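Local coordinates for protein peptide ABC transporter permease (Staphylococcus hominis, PDB 6EXS) that probably takes up peptides as a POT family transporter of the major facilitator superfamily, including the thioalcohol-conjugated peptide precursor of human axillary malodour, at residues M319-N322 against T327-F330. Residues are numbered along the deposited sequence; the frame is centred on the assembly and turned at random.
Sequences MQLN and TTRF. With OLC ((2R)-2,3-dihydroxypropyl (9Z)-octadec-9-enoate), chain H.
Leu321 and Thr328 form a hydrogen-bonded pair of a short antiparallel hairpin, an example of two strands held mostly by their backbones. Thr328 N gives a good bond to Leu321 O at 2.9 Å, whereas the return bond from Leu321 N to Thr328 O is bent (122°) and weak. At the open end, Phe330 N donates almost straight to Met319 O at 2.8 Å, above the carbonyl plane.

A side-chain bond reinforces this ladder diagonally on the face that carries Gln320 and Thr327. With CG anti to the backbone N (chi1 -171°) and a bend at chi2, the Gln320 amide folds across the neighbouring strand, and NE2 donates nearly straight to Thr327 OG1, an acceptor lying in the amide plane, at 3.1 Å. The same hydroxyl adds a weak bond to Leu321 O.

Apolar contacts occupy the face of Leu321 and Thr328, where Leu321 CB and CD2 run alongside Thr328 CG2. Beyond the strands, the doubly bent Met319 chain places CE beside Phe330 O and near the ring plane at its edge, 4.1 Å from Phe330 CD2.

A monoolein headgroup lies against the Asn322 amide, and Arg329 forms salt bridges to Glu332 and Asp174. Leu321 and Phe330 pack on Ile400 of helix 396-418, seating the hairpin, which links helix 309-316 to helix 338-357, against that helix.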
loop_
_atom_site.group_PDB
_atom_site.type_symbol
_atom_site.label_atom_id
_atom_site.label_comp_id
_atom_site.label_asym_id
_atom_site.label_seq_id
_atom_site.Cartn_x
_atom_site.Cartn_y
_atom_site.Cartn_z
ATOM N N MET A 319 -16.696 19.654 -8.480
ATOM C CA MET A 319 -16.132 19.513 -7.124
ATOM C C MET A 319 -17.144 19.946 -6.063
ATOM O O MET A 319 -16.782 20.500 -5.020
ATOM C CB MET A 319 -14.782 20.254 -6.983
ATOM C CG MET A 319 -13.639 19.614 -7.759
ATOM S SD MET A 319 -13.349 17.861 -7.384
ATOM C CE MET A 319 -12.637 17.979 -5.811
ATOM N N GLN A 320 -18.426 19.699 -6.356
ATOM C CA GLN A 320 -19.547 20.122 -5.522
ATOM C C GLN A 320 -20.445 18.933 -5.130
ATOM O O GLN A 320 -21.258 18.475 -5.933
ATOM C CB GLN A 320 -20.326 21.246 -6.272
ATOM C CG GLN A 320 -21.400 21.961 -5.466
ATOM C CD GLN A 320 -20.884 22.862 -4.367
ATOM O OE1 GLN A 320 -19.749 23.350 -4.393
ATOM N NE2 GLN A 320 -21.738 23.132 -3.385
ATOM N N LEU A 321 -20.262 18.408 -3.918
ATOM C CA LEU A 321 -21.079 17.290 -3.407
ATOM C C LEU A 321 -22.535 17.780 -3.327
ATOM O O LEU A 321 -22.771 18.915 -2.898
ATOM C CB LEU A 321 -20.560 16.851 -2.033
ATOM C CG LEU A 321 -21.212 15.656 -1.342
ATOM C CD1 LEU A 321 -21.069 14.365 -2.159
ATOM C CD2 LEU A 321 -20.580 15.433 0.017
ATOM N N ASN A 322 -23.481 16.986 -3.850
ATOM C CA ASN A 322 -24.891 17.372 -3.863
ATOM C C ASN A 322 -25.830 16.158 -3.632
ATOM O O ASN A 322 -26.107 15.394 -4.562
ATOM C CB ASN A 322 -25.212 18.160 -5.144
ATOM C CG ASN A 322 -26.608 18.718 -5.203
ATOM O OD1 ASN A 322 -27.307 18.856 -4.201
ATOM N ND2 ASN A 322 -27.038 19.060 -6.388
ATOM N N THR A 327 -25.789 20.455 -0.271
ATOM C CA THR A 327 -24.775 20.806 -1.262
ATOM C C THR A 327 -23.574 21.478 -0.569
ATOM O O THR A 327 -23.750 22.377 0.255
ATOM C CB THR A 327 -25.394 21.593 -2.444
ATOM O OG1 THR A 327 -24.455 21.704 -3.514
ATOM C CG2 THR A 327 -25.938 22.966 -2.055
ATOM N N THR A 328 -22.359 20.994 -0.866
ATOM C CA THR A 328 -21.118 21.509 -0.279
ATOM C C THR A 328 -19.927 21.312 -1.212
ATOM O O THR A 328 -19.915 20.353 -1.978
ATOM C CB THR A 328 -20.890 20.909 1.139
ATOM O OG1 THR A 328 -19.912 21.684 1.829
ATOM C CG2 THR A 328 -20.488 19.425 1.123
ATOM N N ARG A 329 -18.922 22.211 -1.131
ATOM C CA ARG A 329 -17.672 22.129 -1.896
ATOM C C ARG A 329 -16.879 20.923 -1.378
ATOM O O ARG A 329 -16.748 20.748 -0.166
ATOM C CB ARG A 329 -16.847 23.406 -1.710
ATOM C CG ARG A 329 -15.610 23.480 -2.591
ATOM C CD ARG A 329 -14.397 23.942 -1.810
ATOM N NE ARG A 329 -13.159 23.439 -2.408
ATOM C CZ ARG A 329 -12.036 23.199 -1.736
ATOM N NH1 ARG A 329 -11.975 23.415 -0.425
ATOM N NH2 ARG A 329 -10.964 22.736 -2.368
ATOM N N PHE A 330 -16.391 20.080 -2.294
ATOM C CA PHE A 330 -15.607 18.896 -1.971
ATOM C C PHE A 330 -14.122 19.182 -2.245
ATOM O O PHE A 330 -13.749 19.470 -3.382
ATOM C CB PHE A 330 -16.101 17.690 -2.795
ATOM C CG PHE A 330 -15.602 16.342 -2.318
ATOM C CD1 PHE A 330 -16.282 15.643 -1.327
ATOM C CD2 PHE A 330 -14.473 15.761 -2.882
ATOM C CE1 PHE A 330 -15.822 14.398 -0.888
ATOM C CE2 PHE A 330 -14.017 14.517 -2.448
ATOM C CZ PHE A 330 -14.696 13.840 -1.456
HETATM C C9 OLC H . -27.430 4.480 -1.372
HETATM C C8 OLC H . -27.800 5.255 -2.602
HETATM C C24 OLC H . -26.597 16.226 -8.318
HETATM C C7 OLC H . -27.591 6.759 -2.461
HETATM C C6 OLC H . -27.861 7.530 -3.746
HETATM C C5 OLC H . -27.687 9.036 -3.617
HETATM C C4 OLC H . -27.903 9.812 -4.908
HETATM C C3 OLC H . -27.889 11.320 -4.712
HETATM C C2 OLC H . -28.058 12.109 -6.004
HETATM C C21 OLC H . -28.536 15.706 -6.772
HETATM C C1 OLC H . -28.483 13.531 -5.781
HETATM C C22 OLC H . -28.059 16.451 -8.002
HETATM O O19 OLC H . -29.037 13.932 -4.787
HETATM O O25 OLC H . -26.161 17.082 -9.367
HETATM O O23 OLC H . -28.870 16.164 -9.139
HETATM O O20 OLC H . -28.180 14.302 -6.840
#